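3-dehydroquinate dehydratase (Enterococcus faecalis, PDB 4PH6) catalyses the cis-dehydration of 3-dehydroquinate to 3-dehydroshikimate through an imine (Schiff-base) intermediate, the third step of the chorismate pathway. Local coordinates at residues V64-Q69 / E106-A112; D53-V58 / G91-F95. All blocks are in the same frame, centred on the assembly; numbering follows the deposited sequence.

Contact 1: V64-Q69 / E106-A112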
loop_
_atom_site.group_PDB
_atom_site.type_symbol
_atom_site.label_atom_id
_atom_site.label_comp_id
_atom_site.label_asym_id
_atom_site.label_seq_id
_atom_site.Cartn_x
_atom_site.Cartn_y
_atom_site.Cartn_z
ATOM N N VAL A 64 3.688 11.493 -37.514
ATOM C CA VAL A 64 3.304 10.747 -36.327
ATOM C C VAL A 64 2.780 9.355 -36.704
ATOM O O VAL A 64 3.134 8.371 -36.066
ATOM C CB VAL A 64 2.232 11.494 -35.495
ATOM C CG1 VAL A 64 1.816 10.659 -34.309
ATOM C CG2 VAL A 64 2.759 12.832 -35.019
ATOM N N CYS A 65 1.943 9.270 -37.738
ATOM C CA CYS A 65 1.411 7.975 -38.175
ATOM C C CYS A 65 2.537 7.021 -38.574
ATOM O O CYS A 65 2.534 5.855 -38.187
ATOM C CB CYS A 65 0.428 8.145 -39.343
ATOM S SG CYS A 65 -1.140 8.909 -38.872
ATOM N N ASN A 66 3.496 7.533 -39.342
ATOM C CA ASN A 66 4.630 6.740 -39.816
ATOM C C ASN A 66 5.522 6.314 -38.671
ATOM O O ASN A 66 5.930 5.156 -38.566
ATOM C CB ASN A 66 5.456 7.520 -40.832
ATOM C CG ASN A 66 6.706 6.769 -41.259
ATOM O OD1 ASN A 66 6.650 5.898 -42.130
ATOM N ND2 ASN A 66 7.841 7.094 -40.639
ATOM N N LEU A 67 5.828 7.272 -37.811
ATOM C CA LEU A 67 6.611 6.975 -36.637
ATOM C C LEU A 67 5.905 5.907 -35.805
ATOM O O LEU A 67 6.562 5.033 -35.233
ATOM C CB LEU A 67 6.855 8.243 -35.820
ATOM C CG LEU A 67 7.764 8.044 -34.610
ATOM C CD1 LEU A 67 8.988 7.252 -34.990
ATOM C CD2 LEU A 67 8.150 9.393 -33.985
ATOM N N SER A 68 4.575 5.956 -35.754
ATOM C CA SER A 68 3.833 4.982 -34.954
ATOM C C SER A 68 4.030 3.573 -35.524
ATOM O O SER A 68 4.070 2.597 -34.777
ATOM C CB SER A 68 2.349 5.329 -34.881
ATOM O OG SER A 68 1.704 5.124 -36.123
ATOM N N GLN A 69 4.183 3.486 -36.843
ATOM C CA GLN A 69 4.444 2.215 -37.511
ATOM C C GLN A 69 5.798 1.623 -37.116
ATOM O O GLN A 69 5.900 0.441 -36.781
ATOM C CB GLN A 69 4.371 2.391 -39.030
ATOM C CG GLN A 69 2.990 2.149 -39.599
ATOM C CD GLN A 69 2.491 0.730 -39.332
ATOM O OE1 GLN A 69 3.279 -0.221 -39.245
ATOM N NE2 GLN A 69 1.179 0.580 -39.225
ATOM N N GLU A 106 -6.451 10.679 -37.775
ATOM C CA GLU A 106 -5.392 10.249 -38.684
ATOM C C GLU A 106 -4.659 8.982 -38.234
ATOM O O GLU A 106 -4.373 8.108 -39.051
ATOM C CB GLU A 106 -4.367 11.365 -38.883
ATOM C CG GLU A 106 -4.769 12.346 -39.954
ATOM C CD GLU A 106 -5.099 11.666 -41.274
ATOM O OE1 GLU A 106 -6.305 11.505 -41.567
ATOM O OE2 GLU A 106 -4.163 11.302 -42.019
ATOM N N LEU A 107 -4.326 8.900 -36.948
ATOM C CA LEU A 107 -3.716 7.697 -36.394
ATOM C C LEU A 107 -4.626 6.496 -36.612
ATOM O O LEU A 107 -4.167 5.410 -36.975
ATOM C CB LEU A 107 -3.430 7.876 -34.899
ATOM C CG LEU A 107 -2.230 8.765 -34.557
ATOM C CD1 LEU A 107 -2.192 9.035 -33.070
ATOM C CD2 LEU A 107 -0.917 8.139 -35.027
ATOM N N VAL A 108 -5.921 6.703 -36.401
ATOM C CA VAL A 108 -6.893 5.640 -36.588
ATOM C C VAL A 108 -6.846 5.086 -38.022
ATOM O O VAL A 108 -6.875 3.867 -38.216
ATOM C CB VAL A 108 -8.321 6.115 -36.252
ATOM C CG1 VAL A 108 -9.362 5.116 -36.774
ATOM C CG2 VAL A 108 -8.471 6.319 -34.746
ATOM N N LYS A 109 -6.731 5.983 -39.006
ATOM C CA LYS A 109 -6.730 5.609 -40.418
ATOM C C LYS A 109 -5.421 4.997 -40.909
ATOM O O LYS A 109 -5.440 4.010 -41.643
ATOM C CB LYS A 109 -7.045 6.832 -41.294
ATOM C CG LYS A 109 -8.482 7.289 -41.208
ATOM C CD LYS A 109 -8.661 8.664 -41.823
ATOM C CE LYS A 109 -10.078 9.160 -41.581
ATOM N NZ LYS A 109 -10.208 10.626 -41.790
ATOM N N LYS A 110 -4.295 5.599 -40.526
ATOM C CA LYS A 110 -3.016 5.275 -41.145
ATOM C C LYS A 110 -1.888 5.057 -40.137
ATOM O O LYS A 110 -0.724 4.921 -40.526
ATOM C CB LYS A 110 -2.605 6.382 -42.119
ATOM C CG LYS A 110 -3.410 6.420 -43.406
ATOM C CD LYS A 110 -3.467 7.830 -43.977
ATOM C CE LYS A 110 -3.992 7.824 -45.419
ATOM N NZ LYS A 110 -4.015 9.195 -46.027
ATOM N N GLY A 111 -2.224 5.024 -38.851
ATOM C CA GLY A 111 -1.225 4.786 -37.830
ATOM C C GLY A 111 -1.292 3.379 -37.275
ATOM O O GLY A 111 -2.203 2.625 -37.599
ATOM N N ALA A 112 -0.318 3.032 -36.433
ATOM C CA ALA A 112 -0.332 1.761 -35.727
ATOM C C ALA A 112 -0.567 1.985 -34.235
ATOM O O ALA A 112 0.090 2.829 -33.618
ATOM C CB ALA A 112 0.979 1.005 -35.962
#
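The hydroxyl oxygen of Ser68 receives the backbone N-H of Ala112, with 2.9 Å between Ala112 N and Ser68 OG. The bond is nearly straight, at 170°. It joins two neighbouring outer helices of the (beta/alpha)8 barrel, 61-73 and 97-110, where the second helix gives way to the turn that leads into strand 115-119. The bond ties the turn after one helix to a side chain of the other. With chi1 at 71°, OG stands between the backbone N and the carbonyl carbon of Ser68, where it meets the N-H of Ala112. Ser68 OG also faces the carbonyl Cys65 O in its own helix, but the modelled distance is too short for a sound bond, so that pair is doubtful.

The axes of the two helical segments come within 9.4 Å and cross at -52°. Cys65 is the main wedge between them. Cys65 SG lies 3.3 Å from Glu106 O, and Cys65 CB packs against Lys110 O. The backbones come nearest at Gly111, where Gly111 CA is 4.2 Å from Cys65 CA. Deeper in, Val64 CG1 meets Leu107 CD2 at 3.8 Å, and the two side chains cross at a slant. Both also touch Leu52, and Val64 packs on Trp50, a predicted substrate-binding residue. Toward the surface, the Gln69 chain bends at chi2 and lays its amide against Ala112, with Gln69 NE2 3.3 Å from Ala112 CB.

Contact 2: D53-V58 / G91-F95; sequences DYYENV and GEMAF
Glu92 and Asp53 bury the most surface where two loops of the (beta/alpha)8 barrel meet. One loop follows strand 47-51 and the other follows strand 80-83. Both lie at the C-terminal ends of their strands, the end that carries the active site in this fold.

The backbone N-H of Glu92 points to the carboxylate of Asp53, with 2.9 Å between Glu92 N and Asp53 OD1. The bond is bent, at 142°. It uses the anti side of the oxygen and runs 18° out of the carboxylate plane. Asp53 OD1 also forms a salt bridge with Arg51, while Asp53 OD2 accepts the backbone N-H of Arg85. Both arginines are predicted to bind 3-dehydroquinate. The carboxylate is therefore held at both oxygens, and Asp53 is a probable second-shell residue that helps to position Arg51.

The side chain of Glu92 lies over the Tyr54 ring. Glu92 CG sits almost on the ring normal, 3.3 Å from the centroid of the Tyr54 ring, in a CH-pi contact. A bend at chi2 turns the carboxylate over the CE1 and CZ side of the ring. Carboxylate and ring are stacked, their planes 9° apart. At the far end, Glu92 OE2 is 3.2 Å from Tyr54 OH.

Next along the chain, Met93 CG passes 3.7 Å from the backbone oxygen Asp53 O. The apolar side of the contact is made by Met93, Val58 and Phe95. The Phe95 ring lies beside Val58 and stacks on Phe84. Val58 and Met93 meet tip to tip, with Met93 SD 3.5 Å from Val58 CG1.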
loop_
_atom_site.group_PDB
_atom_site.type_symbol
_atom_site.label_atom_id
_atom_site.label_comp_id
_atom_site.label_asym_id
_atom_site.label_seq_id
_atom_site.Cartn_x
_atom_site.Cartn_y
_atom_site.Cartn_z
ATOM N N ASP A 53 2.285 14.021 -26.766
ATOM C CA ASP A 53 2.395 15.446 -26.483
ATOM C C ASP A 53 3.838 15.834 -26.140
ATOM O O ASP A 53 4.158 17.020 -26.062
ATOM C CB ASP A 53 1.418 15.851 -25.366
ATOM C CG ASP A 53 1.491 14.944 -24.160
ATOM O OD1 ASP A 53 1.930 15.409 -23.086
ATOM O OD2 ASP A 53 1.119 13.762 -24.287
ATOM N N TYR A 54 4.707 14.833 -25.971
ATOM C CA TYR A 54 6.143 15.079 -25.854
ATOM C C TYR A 54 6.836 15.149 -27.221
ATOM O O TYR A 54 7.895 15.768 -27.346
ATOM C CB TYR A 54 6.819 13.985 -25.021
ATOM C CG TYR A 54 6.748 14.170 -23.522
ATOM C CD1 TYR A 54 7.729 14.874 -22.834
ATOM C CD2 TYR A 54 5.702 13.617 -22.795
ATOM C CE1 TYR A 54 7.663 15.017 -21.459
ATOM C CE2 TYR A 54 5.629 13.760 -21.439
ATOM C CZ TYR A 54 6.607 14.457 -20.773
ATOM O OH TYR A 54 6.514 14.586 -19.419
ATOM N N TYR A 55 6.257 14.500 -28.236
ATOM C CA TYR A 55 6.926 14.396 -29.539
ATOM C C TYR A 55 7.056 15.746 -30.244
ATOM O O TYR A 55 6.056 16.407 -30.514
ATOM C CB TYR A 55 6.201 13.406 -30.452
ATOM C CG TYR A 55 6.898 13.219 -31.784
ATOM C CD1 TYR A 55 8.281 13.107 -31.851
ATOM C CD2 TYR A 55 6.178 13.162 -32.978
ATOM C CE1 TYR A 55 8.932 12.950 -33.055
ATOM C CE2 TYR A 55 6.826 12.984 -34.192
ATOM C CZ TYR A 55 8.203 12.884 -34.219
ATOM O OH TYR A 55 8.859 12.734 -35.411
ATOM N N GLU A 56 8.288 16.139 -30.565
ATOM C CA GLU A 56 8.534 17.457 -31.150
ATOM C C GLU A 56 7.796 17.712 -32.479
ATOM O O GLU A 56 7.510 18.867 -32.811
ATOM C CB GLU A 56 10.040 17.682 -31.355
ATOM C CG GLU A 56 10.715 16.768 -32.368
ATOM C CD GLU A 56 12.230 16.989 -32.455
ATOM O OE1 GLU A 56 12.741 17.943 -31.833
ATOM O OE2 GLU A 56 12.916 16.199 -33.140
ATOM N N ASN A 57 7.493 16.655 -33.234
ATOM C CA ASN A 57 6.848 16.824 -34.539
ATOM C C ASN A 57 5.365 16.480 -34.557
ATOM O O ASN A 57 4.817 16.178 -35.616
ATOM C CB ASN A 57 7.557 15.980 -35.608
ATOM C CG ASN A 57 8.961 16.459 -35.889
ATOM O OD1 ASN A 57 9.227 17.663 -35.883
ATOM N ND2 ASN A 57 9.868 15.523 -36.141
ATOM N N VAL A 58 4.712 16.550 -33.399
ATOM C CA VAL A 58 3.360 16.018 -33.250
ATOM C C VAL A 58 2.298 16.770 -34.082
ATOM O O VAL A 58 1.190 16.265 -34.317
ATOM C CB VAL A 58 2.958 16.015 -31.765
ATOM C CG1 VAL A 58 2.556 17.395 -31.317
ATOM C CG2 VAL A 58 1.837 15.034 -31.524
ATOM N N GLY A 91 -0.617 17.575 -19.567
ATOM C CA GLY A 91 0.108 17.404 -20.812
ATOM C C GLY A 91 1.248 18.378 -21.015
ATOM O O GLY A 91 1.409 19.312 -20.240
ATOM N N GLU A 92 2.032 18.169 -22.067
ATOM C CA GLU A 92 3.249 18.961 -22.272
ATOM C C GLU A 92 3.070 20.238 -23.094
ATOM O O GLU A 92 3.860 21.167 -22.962
ATOM C CB GLU A 92 4.324 18.104 -22.933
ATOM C CG GLU A 92 4.950 17.104 -21.989
ATOM C CD GLU A 92 5.686 17.764 -20.827
ATOM O OE1 GLU A 92 6.636 18.532 -21.077
ATOM O OE2 GLU A 92 5.310 17.507 -19.663
ATOM N N MET A 93 2.048 20.288 -23.945
ATOM C CA MET A 93 1.908 21.408 -24.878
ATOM C C MET A 93 0.472 21.837 -25.154
ATOM O O MET A 93 -0.459 21.020 -25.139
ATOM C CB MET A 93 2.567 21.062 -26.212
ATOM C CG MET A 93 1.955 19.858 -26.873
ATOM S SD MET A 93 2.664 19.468 -28.480
ATOM C CE MET A 93 1.939 20.738 -29.494
ATOM N N ALA A 94 0.313 23.129 -25.424
ATOM C CA ALA A 94 -0.946 23.668 -25.912
ATOM C C ALA A 94 -1.298 23.040 -27.268
ATOM O O ALA A 94 -0.427 22.778 -28.095
ATOM C CB ALA A 94 -0.861 25.182 -26.020
ATOM N N PHE A 95 -2.583 22.808 -27.493
ATOM C CA PHE A 95 -3.040 22.117 -28.688
ATOM C C PHE A 95 -4.522 22.413 -28.799
ATOM O O PHE A 95 -5.262 22.237 -27.828
ATOM C CB PHE A 95 -2.777 20.607 -28.576
ATOM C CG PHE A 95 -2.395 19.924 -29.875
ATOM C CD1 PHE A 95 -1.380 20.427 -30.678
ATOM C CD2 PHE A 95 -3.007 18.734 -30.255
ATOM C CE1 PHE A 95 -1.010 19.779 -31.851
ATOM C CE2 PHE A 95 -2.638 18.082 -31.420
ATOM C CZ PHE A 95 -1.636 18.606 -32.218
#

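How the contacts relate
The contacts alternate along the chain: 53-58, 64-69, 91-95, then 106-112. Both contacts involve the chain around helices 61-73 and 97-110. Contact 2 joins the loops that precede these helices. Contact 1 joins the helices themselves, and the turn after the second, farther along. Their centres are about 16 Å apart, yet they touch. Leu67 CD2 lies 3.5 Å from Tyr55 CZ, and Val64 CG2 lies 3.7 Å from Val58 CA. These neighbouring parts of the barrel are joined both in the helical layer and at the catalytic end, with contact 2 next to Arg51 and Arg85 and contact 1 next to Trp50, all predicted substrate-binding residues.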